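Local coordinates for serine-threonine phosphatase 2C (Toxoplasma gondii, PDB 2I44), which probably removes phosphate from serine and threonine side chains of proteins as a metal-dependent PP2C-family phosphatase, and carries bound calcium ions in this structure, at residues Ser137-Thr142 / Leu155-Ile160; Met116-Asp121 / Leu243-Asp248; Gln86-Met91 / Glu103-Leu108; Pro48-Cys53 / Leu145-Val150. One frame throughout, in Å; residues are numbered along the deposited sequence.

Contact 1. Residues Ser137-Thr142 / Leu155-Ile160; sequences SSTSVT and LGDSRI
Thr139 holds OG1 between its backbone N and carbonyl carbon (chi1 65°), and Ser158 sets OG beside its own backbone N (chi1 -74°). These rotations bring the two hydroxyls together, with Thr139 OG1 2.6 Å from Ser158 OG in a short hydrogen bond. Thr139 OG1 is also bonded to the backbone N of Asp60, so it is gripped twice close to the metal site. The other branch, Thr139 CG2, crosses the side chain of Asp157 at about a right angle and lies 3.4 Å from Asp157 OD1. Asp157 OD2 has its own partner, a salt bridge to Lys180.

The backbones form one antiparallel hydrogen-bonded pair. Ser140 N donates to Leu155 O at 2.7 Å, and Leu155 N donates to Ser140 O at 2.8 Å. Beyond this pair the chain turns off at Gly156, whose CA lies 4.6 Å from Thr139 CA. A water then spans the split: it accepts from Ser158 N and is hydrogen-bonded to Ser140 O. Val141 CG1 presses on Ser158 O, while Val141 CB packs on Ile160 CG1 at 3.7 Å.

The contact is almost wholly buried in the PP2C beta sandwich. Strand 137-146 belongs to one antiparallel sheet and strand 159-166 to the other, so residues 155-160 carry the chain across the sandwich beside the calcium site. Helix 98-130 lies against the first sheet, where Tyr117 OH bonds to Ser140 and Thr142.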
loop_
_atom_site.group_PDB
_atom_site.type_symbol
_atom_site.label_atom_id
_atom_site.label_comp_id
_atom_site.label_asym_id
_atom_site.label_seq_id
_atom_site.Cartn_x
_atom_site.Cartn_y
_atom_site.Cartn_z
ATOM N N SER A 137 11.556 -7.662 -1.984
ATOM C CA SER A 137 10.216 -7.318 -2.440
ATOM C C SER A 137 9.496 -6.405 -1.452
ATOM O O SER A 137 9.996 -6.129 -0.358
ATOM C CB SER A 137 9.374 -8.588 -2.611
ATOM O OG SER A 137 9.995 -9.530 -3.462
ATOM N N SER A 138 8.309 -5.947 -1.844
ATOM C CA SER A 138 7.504 -5.089 -0.987
ATOM C C SER A 138 6.045 -5.057 -1.436
ATOM O O SER A 138 5.737 -5.111 -2.635
ATOM C CB SER A 138 8.065 -3.657 -0.983
ATOM O OG SER A 138 7.293 -2.787 -0.162
ATOM N N THR A 139 5.139 -4.996 -0.469
ATOM C CA THR A 139 3.729 -4.887 -0.792
ATOM C C THR A 139 3.543 -3.393 -0.996
ATOM O O THR A 139 4.478 -2.600 -0.824
ATOM C CB THR A 139 2.822 -5.236 0.380
ATOM O OG1 THR A 139 3.019 -4.255 1.404
ATOM C CG2 THR A 139 3.116 -6.624 0.923
ATOM N N SER A 140 2.323 -3.012 -1.338
ATOM C CA SER A 140 1.999 -1.618 -1.518
ATOM C C SER A 140 0.504 -1.345 -1.449
ATOM O O SER A 140 -0.303 -2.106 -1.977
ATOM C CB SER A 140 2.541 -1.115 -2.861
ATOM O OG SER A 140 2.044 0.179 -3.161
ATOM N N VAL A 141 0.155 -0.277 -0.742
ATOM C CA VAL A 141 -1.214 0.210 -0.666
ATOM C C VAL A 141 -1.005 1.693 -0.876
ATOM O O VAL A 141 -0.267 2.330 -0.122
ATOM C CB VAL A 141 -1.900 0.019 0.712
ATOM C CG1 VAL A 141 -2.364 -1.399 0.864
ATOM C CG2 VAL A 141 -0.969 0.441 1.830
ATOM N N THR A 142 -1.615 2.237 -1.919
ATOM C CA THR A 142 -1.475 3.656 -2.199
ATOM C C THR A 142 -2.839 4.292 -2.389
ATOM O O THR A 142 -3.812 3.617 -2.704
ATOM C CB THR A 142 -0.634 3.903 -3.472
ATOM O OG1 THR A 142 -1.253 3.256 -4.592
ATOM C CG2 THR A 142 0.789 3.389 -3.287
ATOM N N LEU A 155 -0.756 -3.751 -4.134
ATOM C CA LEU A 155 -0.077 -4.970 -4.533
ATOM C C LEU A 155 0.281 -5.663 -3.229
ATOM O O LEU A 155 0.930 -5.067 -2.369
ATOM C CB LEU A 155 1.221 -4.663 -5.288
ATOM C CG LEU A 155 1.182 -4.061 -6.696
ATOM C CD1 LEU A 155 2.610 -3.800 -7.157
ATOM C CD2 LEU A 155 0.482 -5.014 -7.664
ATOM N N GLY A 156 -0.148 -6.906 -3.059
ATOM C CA GLY A 156 0.222 -7.610 -1.845
ATOM C C GLY A 156 -0.838 -7.750 -0.777
ATOM O O GLY A 156 -2.024 -7.807 -1.080
ATOM N N ASP A 157 -0.410 -7.794 0.481
ATOM C CA ASP A 157 -1.354 -7.970 1.567
ATOM C C ASP A 157 -1.408 -6.860 2.598
ATOM O O ASP A 157 -1.803 -7.095 3.734
ATOM C CB ASP A 157 -1.125 -9.312 2.260
ATOM C CG ASP A 157 0.300 -9.488 2.711
ATOM O OD1 ASP A 157 1.027 -8.477 2.804
ATOM O OD2 ASP A 157 0.685 -10.633 2.985
ATOM N N SER A 158 -0.985 -5.659 2.220
ATOM C CA SER A 158 -1.118 -4.511 3.115
ATOM C C SER A 158 -2.536 -4.057 2.762
ATOM O O SER A 158 -3.029 -4.369 1.672
ATOM C CB SER A 158 -0.111 -3.410 2.779
ATOM O OG SER A 158 1.190 -3.770 3.198
ATOM N N ARG A 159 -3.204 -3.329 3.654
ATOM C CA ARG A 159 -4.576 -2.926 3.368
ATOM C C ARG A 159 -4.944 -1.491 3.704
ATOM O O ARG A 159 -4.269 -0.817 4.484
ATOM C CB ARG A 159 -5.544 -3.835 4.129
ATOM C CG ARG A 159 -5.359 -5.319 3.890
ATOM C CD ARG A 159 -6.233 -6.113 4.843
ATOM N NE ARG A 159 -6.092 -7.550 4.654
ATOM C CZ ARG A 159 -6.803 -8.457 5.319
ATOM N NH1 ARG A 159 -7.702 -8.066 6.216
ATOM N NH2 ARG A 159 -6.629 -9.752 5.089
ATOM N N ILE A 160 -6.047 -1.047 3.112
ATOM C CA ILE A 160 -6.592 0.282 3.360
ATOM C C ILE A 160 -8.004 0.099 3.912
ATOM O O ILE A 160 -8.830 -0.564 3.290
ATOM C CB ILE A 160 -6.678 1.130 2.068
ATOM C CG1 ILE A 160 -5.279 1.335 1.480
ATOM C CG2 ILE A 160 -7.323 2.484 2.376
ATOM C CD1 ILE A 160 -5.259 2.247 0.259
HETATM O O HOH W 1 -0.910 -4.628 -0.457
#

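Contact 2. Residues Met116-Asp121 / Leu243-Asp248; sequences MYKNAD and LSNQPD
A short piece of helix, residues 116-121, lies against an irregular chain, residues 243-248, and the backbones come closest at Lys118 and Asn245, 6.1 Å between CA atoms. Pro247 covers one face of the Tyr117 ring. Pro247 CB sits 3.7 Å from the centroid of the Tyr117 ring, 15° off its normal, a CH-pi contact displaced toward the rim. Pro247 CG adds to it, 3.5 Å from Tyr117 CD2.

Asn245 makes a hydrogen bond to the helix. Its CG stands between the backbone N and the carbonyl carbon (chi1 56°), which brings the amide up to the helix. Asn245 ND2 donates to Asp121 OD2 at 3.1 Å in a nearly straight bond (165°). The acceptor lies in the amide plane and is met on its anti side, with carboxylate and amide planes almost perpendicular. Asp121 OD2 also forms a salt bridge with Lys239, and OD1 takes the backbone N of Gly234, so both oxygens are engaged. The CG of Lys118 passes Asn245 OD1, while its amine pairs with Asp114.

The contact ties helix 98-130 to the loop entering strand 248-253. Tyr117 and Pro247 both reach Leu155 on neighbouring strand 149-155, and the Tyr117 ring lies nearly parallel to that of Phe233.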
loop_
_atom_site.group_PDB
_atom_site.type_symbol
_atom_site.label_atom_id
_atom_site.label_comp_id
_atom_site.label_asym_id
_atom_site.label_seq_id
_atom_site.Cartn_x
_atom_site.Cartn_y
_atom_site.Cartn_z
HETATM N N MSE A 116 1.851 4.264 -12.826
HETATM C CA MSE A 116 2.775 4.446 -11.713
HETATM C C MSE A 116 3.336 3.113 -11.218
HETATM O O MSE A 116 4.550 2.942 -11.085
HETATM C CB MSE A 116 2.069 5.152 -10.554
HETATM C CG MSE A 116 2.912 5.262 -9.289
HETATM SE SE MSE A 116 1.930 5.994 -7.760
HETATM C CE MSE A 116 1.134 4.362 -7.118
ATOM N N TYR A 117 2.440 2.170 -10.950
ATOM C CA TYR A 117 2.848 0.862 -10.460
ATOM C C TYR A 117 3.813 0.153 -11.396
ATOM O O TYR A 117 4.911 -0.222 -10.995
ATOM C CB TYR A 117 1.617 -0.014 -10.211
ATOM C CG TYR A 117 1.079 0.123 -8.803
ATOM C CD1 TYR A 117 1.637 -0.607 -7.749
ATOM C CD2 TYR A 117 0.061 1.034 -8.507
ATOM C CE1 TYR A 117 1.191 -0.431 -6.435
ATOM C CE2 TYR A 117 -0.386 1.218 -7.196
ATOM C CZ TYR A 117 0.183 0.482 -6.167
ATOM O OH TYR A 117 -0.269 0.651 -4.876
ATOM N N LYS A 118 3.409 -0.018 -12.647
ATOM C CA LYS A 118 4.246 -0.704 -13.618
ATOM C C LYS A 118 5.569 -0.003 -13.899
ATOM O O LYS A 118 6.598 -0.661 -14.014
ATOM C CB LYS A 118 3.462 -0.919 -14.913
ATOM C CG LYS A 118 2.306 -1.900 -14.747
ATOM C CD LYS A 118 1.359 -1.864 -15.927
ATOM C CE LYS A 118 0.220 -2.849 -15.750
ATOM N NZ LYS A 118 -0.898 -2.581 -16.695
ATOM N N ASN A 119 5.552 1.324 -13.993
ATOM C CA ASN A 119 6.784 2.060 -14.266
ATOM C C ASN A 119 7.697 2.091 -13.049
ATOM O O ASN A 119 8.922 1.988 -13.171
ATOM C CB ASN A 119 6.475 3.486 -14.735
ATOM C CG ASN A 119 5.823 3.512 -16.104
ATOM O OD1 ASN A 119 6.064 2.629 -16.928
ATOM N ND2 ASN A 119 5.005 4.527 -16.357
ATOM N N ALA A 120 7.104 2.223 -11.867
ATOM C CA ALA A 120 7.905 2.237 -10.653
ATOM C C ALA A 120 8.521 0.862 -10.448
ATOM O O ALA A 120 9.640 0.746 -9.955
ATOM C CB ALA A 120 7.052 2.615 -9.461
ATOM N N ASP A 121 7.805 -0.191 -10.827
ATOM C CA ASP A 121 8.364 -1.522 -10.636
ATOM C C ASP A 121 9.471 -1.820 -11.635
ATOM O O ASP A 121 10.459 -2.460 -11.290
ATOM C CB ASP A 121 7.297 -2.615 -10.720
ATOM C CG ASP A 121 7.821 -3.959 -10.233
ATOM O OD1 ASP A 121 8.355 -4.007 -9.100
ATOM O OD2 ASP A 121 7.712 -4.960 -10.973
ATOM N N LEU A 243 4.808 -13.698 -10.110
ATOM C CA LEU A 243 4.690 -12.526 -9.236
ATOM C C LEU A 243 4.387 -11.332 -10.158
ATOM O O LEU A 243 5.210 -10.958 -10.994
ATOM C CB LEU A 243 5.994 -12.294 -8.462
ATOM C CG LEU A 243 6.008 -11.244 -7.342
ATOM C CD1 LEU A 243 5.008 -11.624 -6.250
ATOM C CD2 LEU A 243 7.415 -11.133 -6.760
ATOM N N SER A 244 3.210 -10.743 -9.997
ATOM C CA SER A 244 2.771 -9.627 -10.834
ATOM C C SER A 244 2.908 -8.234 -10.213
ATOM O O SER A 244 2.930 -8.084 -8.987
ATOM C CB SER A 244 1.306 -9.858 -11.224
ATOM O OG SER A 244 0.748 -8.731 -11.873
ATOM N N ASN A 245 3.002 -7.216 -11.067
ATOM C CA ASN A 245 3.080 -5.835 -10.598
ATOM C C ASN A 245 1.804 -5.102 -11.011
ATOM O O ASN A 245 1.725 -3.877 -10.939
ATOM C CB ASN A 245 4.310 -5.103 -11.161
ATOM C CG ASN A 245 4.377 -5.129 -12.679
ATOM O OD1 ASN A 245 3.355 -5.161 -13.369
ATOM N ND2 ASN A 245 5.592 -5.100 -13.206
ATOM N N GLN A 246 0.812 -5.871 -11.454
ATOM C CA GLN A 246 -0.484 -5.333 -11.862
ATOM C C GLN A 246 -1.279 -5.025 -10.599
ATOM O O GLN A 246 -1.625 -5.929 -9.847
ATOM C CB GLN A 246 -1.237 -6.373 -12.700
ATOM C CG GLN A 246 -2.682 -6.018 -13.031
ATOM C CD GLN A 246 -2.789 -4.743 -13.839
ATOM O OE1 GLN A 246 -3.161 -3.688 -13.316
ATOM N NE2 GLN A 246 -2.446 -4.827 -15.119
ATOM N N PRO A 247 -1.563 -3.743 -10.337
ATOM C CA PRO A 247 -2.326 -3.424 -9.127
ATOM C C PRO A 247 -3.824 -3.511 -9.359
ATOM O O PRO A 247 -4.286 -3.435 -10.495
ATOM C CB PRO A 247 -1.903 -1.993 -8.835
ATOM C CG PRO A 247 -1.801 -1.419 -10.236
ATOM C CD PRO A 247 -1.049 -2.512 -10.973
ATOM N N ASP A 248 -4.583 -3.712 -8.290
ATOM C CA ASP A 248 -6.036 -3.687 -8.426
ATOM C C ASP A 248 -6.277 -2.216 -8.126
ATOM O O ASP A 248 -5.675 -1.667 -7.202
ATOM C CB ASP A 248 -6.739 -4.574 -7.384
ATOM C CG ASP A 248 -6.762 -6.042 -7.788
ATOM O OD1 ASP A 248 -7.161 -6.340 -8.933
ATOM O OD2 ASP A 248 -6.389 -6.901 -6.968
#

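Contact 3. Residues Gln86-Met91 / Glu103-Leu108; sequences QEVTEM and EKLPQL
This is apolar packing within an antiparallel helical hairpin, on the outer side of one sheet of the PP2C beta sandwich. Helix 83-92 is followed, after a short loop, by helix 98-130. The two segments run nearly antiparallel, with 157° between their directions and axes 10.0 Å apart at closest approach. No hydrogen bond crosses between them. Helix 98-130 is kinked here, because Pro106 has no N-H to give to the preceding turn and the N of Gln107 is not bonded to it either.

Leu108 is the hub on the second helix. Leu108 CB packs against Val88 CG2 at 3.7 Å, the two side chains lying alongside and pointing opposite ways. Leu108 CD2 meets the aliphatic part of Glu87 and also its OE1. Deeper in, Val88 CG1 touches Leu105 CD1 at 4.0 Å. Leu105 continues inward to Phe149 on strand 149-155, so the second helix packs on the sheet here.

Selenomethionine Met91 reaches across to the second helix. Its CG lies opposite the backbone N (chi1 -171°), and the chain stays extended until it bends at the selenium. That bend lays Met91 CE against both Lys104 CB (3.9 Å) and Leu108 CD1 (3.6 Å).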
loop_
_atom_site.group_PDB
_atom_site.type_symbol
_atom_site.label_atom_id
_atom_site.label_comp_id
_atom_site.label_asym_id
_atom_site.label_seq_id
_atom_site.Cartn_x
_atom_site.Cartn_y
_atom_site.Cartn_z
ATOM N N GLN A 86 -0.502 13.809 -16.753
ATOM C CA GLN A 86 -0.380 15.104 -17.407
ATOM C C GLN A 86 -1.781 15.518 -17.829
ATOM O O GLN A 86 -2.145 16.688 -17.737
ATOM C CB GLN A 86 0.524 15.005 -18.639
ATOM C CG GLN A 86 1.883 14.368 -18.342
ATOM C CD GLN A 86 2.757 14.234 -19.580
ATOM O OE1 GLN A 86 2.283 14.372 -20.711
ATOM N NE2 GLN A 86 4.040 13.947 -19.370
ATOM N N GLU A 87 -2.571 14.546 -18.279
ATOM C CA GLU A 87 -3.940 14.823 -18.692
ATOM C C GLU A 87 -4.788 15.137 -17.467
ATOM O O GLU A 87 -5.794 15.837 -17.571
ATOM C CB GLU A 87 -4.541 13.634 -19.453
ATOM C CG GLU A 87 -3.640 13.075 -20.532
ATOM C CD GLU A 87 -4.399 12.336 -21.622
ATOM O OE1 GLU A 87 -5.468 11.746 -21.334
ATOM O OE2 GLU A 87 -3.913 12.344 -22.774
ATOM N N VAL A 88 -4.395 14.620 -16.304
ATOM C CA VAL A 88 -5.149 14.918 -15.091
ATOM C C VAL A 88 -4.863 16.365 -14.711
ATOM O O VAL A 88 -5.758 17.110 -14.312
ATOM C CB VAL A 88 -4.746 14.004 -13.911
ATOM C CG1 VAL A 88 -5.294 14.567 -12.602
ATOM C CG2 VAL A 88 -5.290 12.613 -14.130
ATOM N N THR A 89 -3.604 16.759 -14.849
ATOM C CA THR A 89 -3.203 18.113 -14.527
ATOM C C THR A 89 -3.828 19.108 -15.510
ATOM O O THR A 89 -4.360 20.134 -15.099
ATOM C CB THR A 89 -1.665 18.248 -14.547
ATOM O OG1 THR A 89 -1.119 17.562 -13.414
ATOM C CG2 THR A 89 -1.242 19.711 -14.481
ATOM N N GLU A 90 -3.776 18.797 -16.803
ATOM C CA GLU A 90 -4.338 19.687 -17.813
ATOM C C GLU A 90 -5.829 19.940 -17.611
ATOM O O GLU A 90 -6.301 21.075 -17.762
ATOM C CB GLU A 90 -4.115 19.112 -19.209
ATOM C CG GLU A 90 -2.656 18.900 -19.569
ATOM C CD GLU A 90 -2.483 18.415 -20.997
ATOM O OE1 GLU A 90 -2.820 19.189 -21.925
ATOM O OE2 GLU A 90 -2.017 17.265 -21.188
HETATM N N MSE A 91 -6.568 18.885 -17.271
HETATM C CA MSE A 91 -8.010 18.997 -17.068
HETATM C C MSE A 91 -8.353 19.788 -15.813
HETATM O O MSE A 91 -9.333 20.533 -15.792
HETATM C CB MSE A 91 -8.644 17.614 -16.989
HETATM C CG MSE A 91 -10.166 17.650 -16.999
HETATM SE SE MSE A 91 -10.925 15.882 -16.954
HETATM C CE MSE A 91 -10.485 15.334 -18.755
ATOM N N GLU A 103 -16.691 13.164 -14.528
ATOM C CA GLU A 103 -17.036 12.005 -15.328
ATOM C C GLU A 103 -15.819 11.353 -15.963
ATOM O O GLU A 103 -15.795 10.141 -16.167
ATOM C CB GLU A 103 -18.036 12.400 -16.411
ATOM C CG GLU A 103 -18.433 11.259 -17.323
ATOM C CD GLU A 103 -19.675 11.575 -18.131
ATOM O OE1 GLU A 103 -19.716 12.654 -18.765
ATOM O OE2 GLU A 103 -20.612 10.744 -18.133
ATOM N N LYS A 104 -14.802 12.152 -16.264
ATOM C CA LYS A 104 -13.602 11.625 -16.904
ATOM C C LYS A 104 -12.427 11.428 -15.944
ATOM O O LYS A 104 -11.573 10.570 -16.166
ATOM C CB LYS A 104 -13.185 12.555 -18.049
ATOM C CG LYS A 104 -14.328 12.850 -19.023
ATOM C CD LYS A 104 -13.913 13.792 -20.147
ATOM C CE LYS A 104 -13.000 13.101 -21.145
ATOM N NZ LYS A 104 -12.565 14.028 -22.234
ATOM N N LEU A 105 -12.402 12.215 -14.874
ATOM C CA LEU A 105 -11.328 12.160 -13.886
ATOM C C LEU A 105 -11.055 10.765 -13.319
ATOM O O LEU A 105 -9.899 10.381 -13.168
ATOM C CB LEU A 105 -11.616 13.147 -12.745
ATOM C CG LEU A 105 -10.489 13.437 -11.743
ATOM C CD1 LEU A 105 -9.246 13.910 -12.479
ATOM C CD2 LEU A 105 -10.936 14.492 -10.748
ATOM N N PRO A 106 -12.110 9.992 -12.997
ATOM C CA PRO A 106 -11.907 8.646 -12.449
ATOM C C PRO A 106 -11.059 7.718 -13.311
ATOM O O PRO A 106 -10.125 7.091 -12.810
ATOM C CB PRO A 106 -13.332 8.131 -12.264
ATOM C CG PRO A 106 -14.071 9.380 -11.906
ATOM C CD PRO A 106 -13.534 10.366 -12.924
ATOM N N GLN A 107 -11.370 7.622 -14.601
ATOM C CA GLN A 107 -10.591 6.748 -15.469
ATOM C C GLN A 107 -9.179 7.273 -15.711
ATOM O O GLN A 107 -8.255 6.490 -15.937
ATOM C CB GLN A 107 -11.301 6.520 -16.810
ATOM C CG GLN A 107 -12.465 5.532 -16.734
ATOM C CD GLN A 107 -12.136 4.288 -15.898
ATOM O OE1 GLN A 107 -12.678 4.099 -14.800
ATOM N NE2 GLN A 107 -11.241 3.443 -16.413
ATOM N N LEU A 108 -9.009 8.592 -15.674
ATOM C CA LEU A 108 -7.687 9.170 -15.863
ATOM C C LEU A 108 -6.835 8.831 -14.640
ATOM O O LEU A 108 -5.652 8.513 -14.761
ATOM C CB LEU A 108 -7.780 10.685 -16.041
ATOM C CG LEU A 108 -8.341 11.192 -17.378
ATOM C CD1 LEU A 108 -8.445 12.710 -17.345
ATOM C CD2 LEU A 108 -7.430 10.744 -18.523
#

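Contact 4. Residues Pro48-Cys53 / Leu145-Val150; sequences PGRDDC and LAKGFV
Leu145 faces Cys53 and Asp52 with its backbone: Leu145 O receives a C-H...O contact from Cys53 CA at 3.0 Å. Its CG rests near the carbonyl oxygen of Asp52.

Ala146 follows and pairs with Cys53 as an antiparallel non-hydrogen-bonded pair, CA atoms 4.4 Å apart. Their side chains share one face of the sheet, where Cys53 SG lies 3.9 Å from Ala146 CB. Ala146 also opens the type I' turn that runs to Phe149, making a tight beta hairpin.

Lys147 takes the first inner place of that turn, with positive phi. Lys147 N donates to Asp52 O at 3.3 Å, a long, bent bond (142°). Asp52 OD2 sits 3.2 Å from Lys147 CA. This carboxylate is held side-on by Arg50: Arg50 NE donates to the syn lone pair of Asp52 OD1, and Arg50 NH2 makes the salt bridge to Asp52 OD2 at 2.7 Å. Asp52 CG stands between its backbone N and carbonyl carbon, and this chi1 of 66° turns OD2 to the backbone of Lys147.

Gly148 joins in through a water, which accepts from Gly148 N and donates to Asp52 O. Phe149 closes the turn and sends its ring elsewhere, onto Pro106 and Leu109 of helix 98-130.

The hairpin links strands 137-146 and 149-155, and strand 53-62 starts alongside it at Cys53. Arg50 and Lys147 both touch Leu92 of helix 83-92.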
loop_
_atom_site.group_PDB
_atom_site.type_symbol
_atom_site.label_atom_id
_atom_site.label_comp_id
_atom_site.label_asym_id
_atom_site.label_seq_id
_atom_site.Cartn_x
_atom_site.Cartn_y
_atom_site.Cartn_z
ATOM N N PRO A 48 0.917 21.229 -7.817
ATOM C CA PRO A 48 1.249 22.634 -7.557
ATOM C C PRO A 48 0.117 23.585 -7.936
ATOM O O PRO A 48 -0.475 23.464 -9.011
ATOM C CB PRO A 48 2.496 22.857 -8.407
ATOM C CG PRO A 48 3.164 21.523 -8.361
ATOM C CD PRO A 48 2.003 20.572 -8.569
ATOM N N GLY A 49 -0.174 24.521 -7.039
ATOM C CA GLY A 49 -1.228 25.488 -7.282
ATOM C C GLY A 49 -2.579 25.045 -6.753
ATOM O O GLY A 49 -3.517 25.841 -6.719
ATOM N N ARG A 50 -2.690 23.779 -6.350
ATOM C CA ARG A 50 -3.951 23.264 -5.823
ATOM C C ARG A 50 -3.772 22.855 -4.374
ATOM O O ARG A 50 -2.651 22.678 -3.908
ATOM C CB ARG A 50 -4.436 22.051 -6.628
ATOM C CG ARG A 50 -4.784 22.331 -8.076
ATOM C CD ARG A 50 -5.468 21.123 -8.701
ATOM N NE ARG A 50 -6.779 20.878 -8.107
ATOM C CZ ARG A 50 -7.893 21.509 -8.467
ATOM N NH1 ARG A 50 -7.858 22.422 -9.427
ATOM N NH2 ARG A 50 -9.043 21.239 -7.863
ATOM N N ASP A 51 -4.880 22.697 -3.661
ATOM C CA ASP A 51 -4.801 22.303 -2.264
ATOM C C ASP A 51 -5.754 21.152 -1.971
ATOM O O ASP A 51 -6.143 20.936 -0.827
ATOM C CB ASP A 51 -5.121 23.500 -1.364
ATOM C CG ASP A 51 -6.585 23.887 -1.408
ATOM O OD1 ASP A 51 -7.262 23.568 -2.407
ATOM O OD2 ASP A 51 -7.057 24.529 -0.445
ATOM N N ASP A 52 -6.123 20.410 -3.009
ATOM C CA ASP A 52 -7.037 19.286 -2.847
ATOM C C ASP A 52 -6.492 17.996 -3.468
ATOM O O ASP A 52 -7.260 17.111 -3.855
ATOM C CB ASP A 52 -8.383 19.629 -3.482
ATOM C CG ASP A 52 -8.285 19.794 -4.982
ATOM O OD1 ASP A 52 -7.171 20.093 -5.467
ATOM O OD2 ASP A 52 -9.312 19.633 -5.671
ATOM N N CYS A 53 -5.169 17.902 -3.579
ATOM C CA CYS A 53 -4.517 16.717 -4.138
ATOM C C CYS A 53 -3.393 16.236 -3.233
ATOM O O CYS A 53 -2.567 17.025 -2.775
ATOM C CB CYS A 53 -3.935 17.008 -5.519
ATOM S SG CYS A 53 -5.165 17.325 -6.784
ATOM N N LEU A 145 -5.445 11.222 -3.706
ATOM C CA LEU A 145 -6.564 12.124 -3.480
ATOM C C LEU A 145 -6.481 13.235 -4.522
ATOM O O LEU A 145 -5.438 13.871 -4.668
ATOM C CB LEU A 145 -6.488 12.737 -2.079
ATOM C CG LEU A 145 -7.489 13.865 -1.800
ATOM C CD1 LEU A 145 -8.900 13.300 -1.757
ATOM C CD2 LEU A 145 -7.151 14.545 -0.479
ATOM N N ALA A 146 -7.572 13.461 -5.247
ATOM C CA ALA A 146 -7.609 14.503 -6.269
ATOM C C ALA A 146 -9.044 14.949 -6.523
ATOM O O ALA A 146 -9.883 14.159 -6.968
ATOM C CB ALA A 146 -6.986 13.995 -7.564
ATOM N N LYS A 147 -9.311 16.218 -6.227
ATOM C CA LYS A 147 -10.622 16.831 -6.416
ATOM C C LYS A 147 -11.793 15.934 -6.009
ATOM O O LYS A 147 -12.650 15.604 -6.829
ATOM C CB LYS A 147 -10.794 17.263 -7.877
ATOM C CG LYS A 147 -11.946 18.238 -8.107
ATOM C CD LYS A 147 -12.170 18.513 -9.589
ATOM C CE LYS A 147 -13.323 19.491 -9.801
ATOM N NZ LYS A 147 -13.661 19.684 -11.244
ATOM N N GLY A 148 -11.818 15.532 -4.743
ATOM C CA GLY A 148 -12.910 14.706 -4.258
ATOM C C GLY A 148 -12.874 13.228 -4.591
ATOM O O GLY A 148 -13.779 12.492 -4.205
ATOM N N PHE A 149 -11.845 12.785 -5.303
ATOM C CA PHE A 149 -11.726 11.377 -5.656
ATOM C C PHE A 149 -10.478 10.767 -5.046
ATOM O O PHE A 149 -9.447 11.430 -4.917
ATOM C CB PHE A 149 -11.657 11.202 -7.174
ATOM C CG PHE A 149 -12.962 11.442 -7.875
ATOM C CD1 PHE A 149 -13.992 10.511 -7.792
ATOM C CD2 PHE A 149 -13.169 12.609 -8.604
ATOM C CE1 PHE A 149 -15.213 10.738 -8.425
ATOM C CE2 PHE A 149 -14.385 12.851 -9.243
ATOM C CZ PHE A 149 -15.412 11.914 -9.153
ATOM N N VAL A 150 -10.581 9.502 -4.658
ATOM C CA VAL A 150 -9.445 8.793 -4.105
ATOM C C VAL A 150 -9.234 7.554 -4.954
ATOM O O VAL A 150 -10.098 6.677 -5.018
ATOM C CB VAL A 150 -9.670 8.376 -2.642
ATOM C CG1 VAL A 150 -8.479 7.560 -2.146
ATOM C CG2 VAL A 150 -9.837 9.610 -1.784
HETATM O O HOH W 2 -9.945 16.281 -2.916
#

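Overall arrangement
Contacts 1 and 4 lie at the two ends of strand 137-146, with centres about 23 Å apart. Contact 1 is at the metal end: the side chain of Thr139 is about 3 Å from that of calcium ligand Asp60, and the side chain of Asp157 is about 6 Å from a calcium ion. Contact 4 is at the far hairpin. Helix 98-130 packs on this sheet and takes part in contacts 2 and 3, whose centres are about 20 Å apart. Contact 2 touches contact 1, with Gln246 O 3.2 Å from Leu155 CD2. Contact 3 touches contact 4, with Leu105 CD2 4.0 Å from Lys147 CB.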